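Local coordinates for DNA repair protein rhp9/CRB2 (Schizosaccharomyces pombe, PDB 2FHD), which probably acts in DNA repair and the cell cycle by recognising methylated histone H4 through its tandem Tudor domains, at residues Lys9-Ala14 with Gln45-Thr50; Met41-Val44 with Thr50-Thr53; Lys77-Val82 with Pro126-Arg131. All coordinates share one frame; numbering follows the deposited sequence.

In the fold
Contacts 1 and 2 lie in the first Tudor domain and contact 3 belongs to the second. Contacts 1 and 2 interleave along the chain and end on the same run at Thr50; contact 3 opens after both have closed. Contact 1 joins the strand 11-15 to the end of the strand 41-46 and the turn after it. Contact 2 pairs that same strand with 51-55. Their centres are about 8 Å apart, and Ala14 and Val12 pack on Val44. Contact 3 is centred about 18 Å from contact 1 and 22 Å from contact 2. Contacts 1 and 2 thus probably hold one wall of the first SH3-like barrel together, while contact 3 joins the short helix 126-129 to the start of strand 80-86 in the second.

Contact 1 of 3, residues Lys9-Ala14 with Gln45-Thr50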
loop_
_atom_site.group_PDB
_atom_site.type_symbol
_atom_site.label_atom_id
_atom_site.label_comp_id
_atom_site.label_asym_id
_atom_site.label_seq_id
_atom_site.Cartn_x
_atom_site.Cartn_y
_atom_site.Cartn_z
ATOM N N LYS A 9 -4.144 -21.327 -5.526
ATOM C CA LYS A 9 -3.071 -21.777 -6.427
ATOM C C LYS A 9 -1.867 -20.786 -6.525
ATOM O O LYS A 9 -0.782 -21.201 -6.853
ATOM C CB LYS A 9 -3.708 -22.034 -7.795
ATOM C CG LYS A 9 -4.545 -23.297 -7.754
ATOM C CD LYS A 9 -5.637 -23.384 -8.826
ATOM C CE LYS A 9 -6.070 -24.877 -9.077
ATOM N NZ LYS A 9 -7.049 -25.100 -10.247
ATOM N N ASN A 10 -2.093 -19.500 -6.208
ATOM C CA ASN A 10 -1.036 -18.507 -5.961
ATOM C C ASN A 10 -0.259 -18.566 -4.613
ATOM O O ASN A 10 0.667 -17.763 -4.402
ATOM C CB ASN A 10 -1.559 -17.085 -6.085
ATOM C CG ASN A 10 -1.963 -16.759 -7.506
ATOM O OD1 ASN A 10 -2.681 -17.533 -8.123
ATOM N ND2 ASN A 10 -1.468 -15.620 -8.049
ATOM N N ARG A 11 -0.613 -19.497 -3.735
ATOM C CA ARG A 11 0.160 -19.660 -2.506
ATOM C C ARG A 11 1.570 -20.213 -2.744
ATOM O O ARG A 11 1.754 -21.258 -3.398
ATOM C CB ARG A 11 -0.620 -20.523 -1.503
ATOM C CG ARG A 11 -1.986 -19.927 -1.093
ATOM C CD ARG A 11 -1.801 -18.646 -0.243
ATOM N NE ARG A 11 -1.353 -18.963 1.092
ATOM C CZ ARG A 11 -0.894 -18.056 1.938
ATOM N NH1 ARG A 11 -0.783 -16.825 1.518
ATOM N NH2 ARG A 11 -0.524 -18.377 3.188
ATOM N N VAL A 12 2.544 -19.526 -2.149
ATOM C CA VAL A 12 3.964 -19.845 -2.290
ATOM C C VAL A 12 4.606 -19.886 -0.907
ATOM O O VAL A 12 3.973 -19.472 0.085
ATOM C CB VAL A 12 4.743 -18.821 -3.268
ATOM C CG1 VAL A 12 4.199 -19.014 -4.728
ATOM C CG2 VAL A 12 4.567 -17.290 -2.847
ATOM N N LEU A 13 5.830 -20.393 -0.876
ATOM C CA LEU A 13 6.767 -20.205 0.183
ATOM C C LEU A 13 7.820 -19.247 -0.422
ATOM O O LEU A 13 8.433 -19.536 -1.461
ATOM C CB LEU A 13 7.377 -21.560 0.593
ATOM C CG LEU A 13 6.422 -22.489 1.383
ATOM C CD1 LEU A 13 6.873 -23.977 1.364
ATOM C CD2 LEU A 13 6.221 -22.043 2.881
ATOM N N ALA A 14 7.987 -18.082 0.182
ATOM C CA ALA A 14 8.770 -17.069 -0.416
ATOM C C ALA A 14 9.863 -16.758 0.608
ATOM O O ALA A 14 9.628 -16.804 1.824
ATOM C CB ALA A 14 7.876 -15.854 -0.730
ATOM N N GLN A 45 3.108 -11.416 -1.203
ATOM C CA GLN A 45 2.553 -10.893 0.071
ATOM C C GLN A 45 2.594 -11.936 1.241
ATOM O O GLN A 45 2.057 -12.995 1.155
ATOM C CB GLN A 45 1.121 -10.433 -0.164
ATOM C CG GLN A 45 0.624 -9.527 0.907
ATOM C CD GLN A 45 -0.775 -8.969 0.597
ATOM O OE1 GLN A 45 -1.634 -9.620 -0.018
ATOM N NE2 GLN A 45 -0.996 -7.763 1.033
ATOM N N PHE A 46 3.235 -11.596 2.351
ATOM C CA PHE A 46 3.251 -12.461 3.519
ATOM C C PHE A 46 1.900 -12.358 4.258
ATOM O O PHE A 46 1.042 -11.522 3.913
ATOM C CB PHE A 46 4.478 -12.078 4.345
ATOM C CG PHE A 46 5.749 -12.451 3.653
ATOM C CD1 PHE A 46 6.131 -13.817 3.563
ATOM C CD2 PHE A 46 6.508 -11.481 2.962
ATOM C CE1 PHE A 46 7.310 -14.186 2.897
ATOM C CE2 PHE A 46 7.715 -11.847 2.262
ATOM C CZ PHE A 46 8.113 -13.195 2.247
ATOM N N ASP A 47 1.704 -13.227 5.214
ATOM C CA ASP A 47 0.384 -13.414 5.846
ATOM C C ASP A 47 0.097 -12.236 6.822
ATOM O O ASP A 47 -1.058 -12.000 7.162
ATOM C CB ASP A 47 0.260 -14.825 6.509
ATOM C CG ASP A 47 0.163 -15.972 5.447
ATOM O OD1 ASP A 47 -0.063 -15.657 4.237
ATOM O OD2 ASP A 47 0.300 -17.193 5.793
ATOM N N ASP A 48 1.131 -11.470 7.199
ATOM C CA ASP A 48 0.905 -10.202 7.909
ATOM C C ASP A 48 0.671 -9.025 6.934
ATOM O O ASP A 48 0.700 -7.884 7.357
ATOM C CB ASP A 48 2.038 -9.854 8.814
ATOM C CG ASP A 48 3.335 -9.616 8.050
ATOM O OD1 ASP A 48 3.344 -9.416 6.809
ATOM O OD2 ASP A 48 4.393 -9.577 8.701
ATOM N N ALA A 49 0.398 -9.310 5.663
ATOM C CA ALA A 49 0.253 -8.336 4.591
ATOM C C ALA A 49 1.489 -7.581 4.107
ATOM O O ALA A 49 1.387 -6.827 3.193
ATOM C CB ALA A 49 -1.037 -7.387 4.750
ATOM N N THR A 50 2.644 -7.784 4.693
ATOM C CA THR A 50 3.902 -7.289 4.117
ATOM C C THR A 50 4.132 -7.818 2.699
ATOM O O THR A 50 3.947 -9.022 2.414
ATOM C CB THR A 50 5.089 -7.714 4.954
ATOM O OG1 THR A 50 4.931 -7.125 6.240
ATOM C CG2 THR A 50 6.425 -7.148 4.367
#
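The guanidinium of Arg11 and the carboxylate of Asp47 meet edge to edge, their planes 17° apart. The grip is end-on through NH1 and NH2. Arg11 NH2 donates to Asp47 OD2 at 3.0 Å and also to Asp47 OD1, which takes a second bond from Arg11 NH1 at 3.0 Å. Both oxygens use their syn lone pairs, and all three bonds are somewhat bent, near 145°. The other flat group, the Phe46 ring, has Ala14 O at its edge, 3.7 Å from Phe46 CE1. Ala14 CB touches the same end of the ring, 4.0 Å from Phe46 CZ. The Arg11 chain bends at chi2 (-68°) and again at chi3, which carries the guanidinium round to Asp47. It is held further by Thr27 OG1 on NH1 and Val98 O on NE, which would fix its rotation. Phe16 meets the Phe46 ring edge-to-face.

Asp47 sits in a type I turn from Phe46 to Ala49. Just past it, Thr50 N donates to Asp48 OD1 at 2.8 Å, an Asx turn, and Thr50 OG1 bonds the same oxygen. The salt bridge ties the hairpin turn to the strand 11-15 in an SH3-like Tudor barrel.

Contact 2 of 3, residues Met41-Val44 with Thr50-Thr53; sequences MYKV and TMST. With PO4 (phosphate ion), chain E.
Lys43 and Thr53 face each other as a non-hydrogen-bonded pair in the antiparallel beta hairpin of 41-46 and 51-55, part of the Tudor barrel. The axes of the short strands run 174° apart in direction. Next along, Val44 and Ser52 form the hydrogen-bonded pair. Val44 N gives to Ser52 O at 2.8 Å, and Ser52 N returns the bond to Val44 O at the same length.

The Lys43 side chain leaves on the Thr53 side of the sheet. CB is loosely near Thr53 OG1. CG stands anti to the backbone N (chi1 -179°), which sends the chain out over the neighbouring strand, and it passes 3.9 Å from Ser52 O. CD then reaches the selenomethionine Met51 at its CG. CE packs closer on the same residue, 3.5 Å from Met51 CG and 3.6 Å from Met51 SE. The two chains cross at a slant. A phosphate ion, probably from the crystallisation liquor, takes the charged end of the lysine, and Met51 CG also touches it.

Further down, selenomethionine Met41 CB meets Thr53 CG2 at 4.0 Å. Both residues pack on Tyr19 of the third subunit. Thr53 CA makes a CA-H...O contact with Tyr42 O at 3.1 Å. At the far tip of Lys43, NZ donates to phosphate O3 at 2.7 Å.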
loop_
_atom_site.group_PDB
_atom_site.type_symbol
_atom_site.label_atom_id
_atom_site.label_comp_id
_atom_site.label_asym_id
_atom_site.label_seq_id
_atom_site.Cartn_x
_atom_site.Cartn_y
_atom_site.Cartn_z
HETATM N N MSE A 41 10.924 -11.325 -11.948
HETATM C CA MSE A 41 10.773 -11.263 -10.506
HETATM C C MSE A 41 9.346 -11.251 -10.084
HETATM O O MSE A 41 8.467 -11.137 -10.952
HETATM C CB MSE A 41 11.522 -10.094 -9.962
HETATM C CG MSE A 41 13.035 -10.281 -10.176
HETATM SE SE MSE A 41 13.889 -8.851 -9.220
HETATM C CE MSE A 41 13.307 -7.455 -10.456
ATOM N N TYR A 42 9.129 -11.407 -8.763
ATOM C CA TYR A 42 7.783 -11.707 -8.190
ATOM C C TYR A 42 7.380 -10.865 -7.023
ATOM O O TYR A 42 8.113 -10.747 -6.043
ATOM C CB TYR A 42 7.636 -13.194 -7.806
ATOM C CG TYR A 42 7.840 -14.024 -9.005
ATOM C CD1 TYR A 42 6.830 -14.125 -9.987
ATOM C CD2 TYR A 42 9.080 -14.607 -9.247
ATOM C CE1 TYR A 42 7.048 -14.855 -11.179
ATOM C CE2 TYR A 42 9.322 -15.348 -10.442
ATOM C CZ TYR A 42 8.302 -15.476 -11.383
ATOM O OH TYR A 42 8.555 -16.161 -12.570
ATOM N N LYS A 43 6.229 -10.220 -7.150
ATOM C CA LYS A 43 5.750 -9.563 -6.009
ATOM C C LYS A 43 4.946 -10.623 -5.229
ATOM O O LYS A 43 4.077 -11.306 -5.774
ATOM C CB LYS A 43 4.919 -8.285 -6.307
ATOM C CG LYS A 43 4.454 -7.628 -4.982
ATOM C CD LYS A 43 4.373 -6.163 -5.101
ATOM C CE LYS A 43 2.953 -5.682 -4.771
ATOM N NZ LYS A 43 2.915 -4.158 -4.723
ATOM N N VAL A 44 5.231 -10.669 -3.938
ATOM C CA VAL A 44 4.685 -11.663 -3.050
ATOM C C VAL A 44 4.184 -10.903 -1.809
ATOM O O VAL A 44 4.712 -9.865 -1.443
ATOM C CB VAL A 44 5.870 -12.640 -2.827
ATOM C CG1 VAL A 44 6.488 -12.581 -1.499
ATOM C CG2 VAL A 44 5.815 -13.956 -3.651
ATOM N N THR A 50 2.644 -7.784 4.693
ATOM C CA THR A 50 3.902 -7.289 4.117
ATOM C C THR A 50 4.132 -7.818 2.699
ATOM O O THR A 50 3.947 -9.022 2.414
ATOM C CB THR A 50 5.089 -7.714 4.954
ATOM O OG1 THR A 50 4.931 -7.125 6.240
ATOM C CG2 THR A 50 6.425 -7.148 4.367
HETATM N N MSE A 51 4.606 -6.911 1.863
HETATM C CA MSE A 51 4.771 -7.051 0.444
HETATM C C MSE A 51 6.289 -7.138 0.161
HETATM O O MSE A 51 7.087 -6.389 0.749
HETATM C CB MSE A 51 4.247 -5.728 -0.144
HETATM C CG MSE A 51 3.430 -5.709 -1.332
HETATM SE SE MSE A 51 1.957 -6.966 -1.568
HETATM C CE MSE A 51 0.190 -5.742 -1.519
ATOM N N SER A 52 6.706 -7.995 -0.767
ATOM C CA SER A 52 8.111 -8.070 -1.088
ATOM C C SER A 52 8.326 -8.534 -2.523
ATOM O O SER A 52 7.490 -9.210 -3.079
ATOM C CB SER A 52 8.760 -9.045 -0.120
ATOM O OG SER A 52 10.137 -9.026 -0.295
ATOM N N THR A 53 9.430 -8.148 -3.136
ATOM C CA THR A 53 9.777 -8.569 -4.500
ATOM C C THR A 53 10.992 -9.522 -4.483
ATOM O O THR A 53 12.007 -9.149 -3.894
ATOM C CB THR A 53 10.095 -7.344 -5.368
ATOM O OG1 THR A 53 8.915 -6.550 -5.384
ATOM C CG2 THR A 53 10.348 -7.758 -6.890
HETATM P P PO4 E . 2.171 -1.186 -3.321
HETATM O O1 PO4 E . 2.521 -1.293 -4.795
HETATM O O2 PO4 E . 0.772 -0.631 -3.139
HETATM O O3 PO4 E . 2.227 -2.544 -2.645
HETATM O O4 PO4 E . 3.184 -0.247 -2.702
#

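Contact 3 of 3, residues Lys77-Val82 with Pro126-Arg131. With PO4 (phosphate ion), chain K.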
loop_
_atom_site.group_PDB
_atom_site.type_symbol
_atom_site.label_atom_id
_atom_site.label_comp_id
_atom_site.label_asym_id
_atom_site.label_seq_id
_atom_site.Cartn_x
_atom_site.Cartn_y
_atom_site.Cartn_z
ATOM N N LYS A 77 11.736 -24.238 17.457
ATOM C CA LYS A 77 12.710 -24.358 16.350
ATOM C C LYS A 77 12.971 -25.838 16.000
ATOM O O LYS A 77 13.888 -26.146 15.243
ATOM C CB LYS A 77 14.032 -23.672 16.729
ATOM C CG LYS A 77 14.250 -22.296 16.162
ATOM C CD LYS A 77 14.297 -21.158 17.174
ATOM C CE LYS A 77 15.295 -21.391 18.344
ATOM N NZ LYS A 77 16.707 -21.126 17.914
ATOM N N ILE A 78 12.143 -26.731 16.532
ATOM C CA ILE A 78 12.304 -28.154 16.385
ATOM C C ILE A 78 11.941 -28.541 14.956
ATOM O O ILE A 78 10.845 -28.284 14.493
ATOM C CB ILE A 78 11.323 -28.888 17.322
ATOM C CG1 ILE A 78 11.492 -28.446 18.779
ATOM C CG2 ILE A 78 11.542 -30.359 17.210
ATOM C CD1 ILE A 78 10.373 -29.049 19.767
ATOM N N LYS A 79 12.880 -29.119 14.253
ATOM C CA LYS A 79 12.663 -29.533 12.891
ATOM C C LYS A 79 11.824 -30.812 12.836
ATOM O O LYS A 79 12.039 -31.696 13.648
ATOM C CB LYS A 79 14.028 -29.698 12.178
ATOM C CG LYS A 79 14.626 -28.383 11.816
ATOM C CD LYS A 79 15.753 -28.480 10.821
ATOM C CE LYS A 79 16.273 -27.101 10.586
ATOM N NZ LYS A 79 17.424 -27.043 9.630
ATOM N N HIS A 80 10.899 -30.905 11.873
ATOM C CA HIS A 80 9.985 -32.019 11.738
ATOM C C HIS A 80 10.005 -32.490 10.309
ATOM O O HIS A 80 10.401 -31.764 9.499
ATOM C CB HIS A 80 8.550 -31.537 12.117
ATOM C CG HIS A 80 8.370 -31.341 13.583
ATOM N ND1 HIS A 80 7.702 -32.248 14.375
ATOM C CD2 HIS A 80 8.814 -30.370 14.419
ATOM C CE1 HIS A 80 7.694 -31.823 15.629
ATOM N NE2 HIS A 80 8.389 -30.701 15.690
ATOM N N THR A 81 9.542 -33.676 9.983
ATOM C CA THR A 81 9.316 -34.039 8.604
ATOM C C THR A 81 7.777 -34.068 8.362
ATOM O O THR A 81 6.959 -34.328 9.266
ATOM C CB THR A 81 9.997 -35.407 8.202
ATOM O OG1 THR A 81 9.477 -36.436 9.060
ATOM C CG2 THR A 81 11.432 -35.361 8.511
ATOM N N VAL A 82 7.397 -33.774 7.134
ATOM C CA VAL A 82 6.077 -33.785 6.761
ATOM C C VAL A 82 5.598 -35.220 6.618
ATOM O O VAL A 82 6.223 -36.098 6.003
ATOM C CB VAL A 82 5.896 -32.972 5.471
ATOM C CG1 VAL A 82 4.473 -33.152 4.918
ATOM C CG2 VAL A 82 6.282 -31.436 5.716
ATOM N N PRO A 126 16.088 -22.013 4.537
ATOM C CA PRO A 126 16.672 -22.107 3.198
ATOM C C PRO A 126 17.489 -23.410 2.924
ATOM O O PRO A 126 17.428 -23.912 1.789
ATOM C CB PRO A 126 17.577 -20.830 3.126
ATOM C CG PRO A 126 16.911 -19.863 4.068
ATOM C CD PRO A 126 16.398 -20.715 5.205
ATOM N N VAL A 127 18.278 -23.944 3.895
ATOM C CA VAL A 127 19.005 -25.218 3.602
ATOM C C VAL A 127 18.065 -26.381 3.370
ATOM O O VAL A 127 18.360 -27.323 2.673
ATOM C CB VAL A 127 20.078 -25.685 4.679
ATOM C CG1 VAL A 127 21.343 -24.904 4.603
ATOM C CG2 VAL A 127 19.530 -25.772 6.068
ATOM N N ASN A 128 16.888 -26.315 3.960
ATOM C CA ASN A 128 15.914 -27.359 3.739
ATOM C C ASN A 128 15.187 -27.195 2.441
ATOM O O ASN A 128 14.903 -28.162 1.785
ATOM C CB ASN A 128 15.004 -27.400 4.922
ATOM C CG ASN A 128 15.715 -27.983 6.112
ATOM O OD1 ASN A 128 16.215 -29.124 6.043
ATOM N ND2 ASN A 128 15.852 -27.213 7.158
ATOM N N ILE A 129 14.952 -25.952 2.042
ATOM C CA ILE A 129 14.324 -25.635 0.778
ATOM C C ILE A 129 15.160 -26.102 -0.457
ATOM O O ILE A 129 14.590 -26.391 -1.512
ATOM C CB ILE A 129 13.974 -24.068 0.659
ATOM C CG1 ILE A 129 12.691 -23.756 1.416
ATOM C CG2 ILE A 129 13.842 -23.669 -0.847
ATOM C CD1 ILE A 129 11.388 -24.303 0.670
ATOM N N ARG A 130 16.483 -26.182 -0.327
ATOM C CA ARG A 130 17.291 -26.578 -1.481
ATOM C C ARG A 130 17.016 -28.017 -1.905
ATOM O O ARG A 130 17.233 -28.425 -3.081
ATOM C CB ARG A 130 18.803 -26.203 -1.356
ATOM C CG ARG A 130 19.534 -26.767 -0.210
ATOM C CD ARG A 130 21.063 -26.432 -0.288
ATOM N NE ARG A 130 21.833 -27.523 -0.950
ATOM C CZ ARG A 130 22.516 -27.296 -2.045
ATOM N NH1 ARG A 130 22.484 -26.052 -2.494
ATOM N NH2 ARG A 130 23.191 -28.266 -2.688
ATOM N N ARG A 131 16.398 -28.763 -1.007
ATOM C CA ARG A 131 16.044 -30.118 -1.365
ATOM C C ARG A 131 14.570 -30.373 -1.742
ATOM O O ARG A 131 14.182 -31.446 -2.063
ATOM C CB ARG A 131 16.658 -31.071 -0.352
ATOM C CG ARG A 131 18.290 -30.782 -0.251
ATOM C CD ARG A 131 19.100 -31.052 -1.600
ATOM N NE ARG A 131 19.424 -32.472 -1.795
ATOM C CZ ARG A 131 18.865 -33.296 -2.704
ATOM N NH1 ARG A 131 17.922 -32.888 -3.582
ATOM N NH2 ARG A 131 19.261 -34.566 -2.751
HETATM P P PO4 K . 16.265 -30.152 15.778
HETATM O O1 PO4 K . 15.658 -28.915 15.166
HETATM O O2 PO4 K . 17.778 -29.916 15.864
HETATM O O3 PO4 K . 15.741 -30.330 17.204
HETATM O O4 PO4 K . 15.876 -31.414 14.989
#
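Lys79 and Asn128 carry the contact, and their side chains reach toward each other. The polar approach is between Lys79 NZ and the Asn128 amide, with 2.9 Å from Lys79 NZ to Asn128 ND2. The clear bonds of Lys79 NZ go to Leu75 O and Thr73 O of the fourth subunit. Its chain runs extended beyond CG (chi2 -165°), which delivers the ammonium to that boundary.

An ionic group lies at the other end of the residue. A phosphate, probably from the crystallisation liquor, accepts from the Lys79 backbone: N to O1 is 2.9 Å, at 158°. Gly76 N of the fourth subunit holds the same ion.

Packing is slight: Val127 CG2 only comes within 4.3 Å of the ammonium Lys79 NZ. With an alanine here in place of Lys79, both carbonyls of the fourth subunit would probably lose this donor and a gap would open beside Asn128.

Lys79 leads into the strand 80-86, while Asn128 lies on the short helix 126-129 after the last strand of the second Tudor sheet. Between them both side chains rest on Val69 of the strand 69-72.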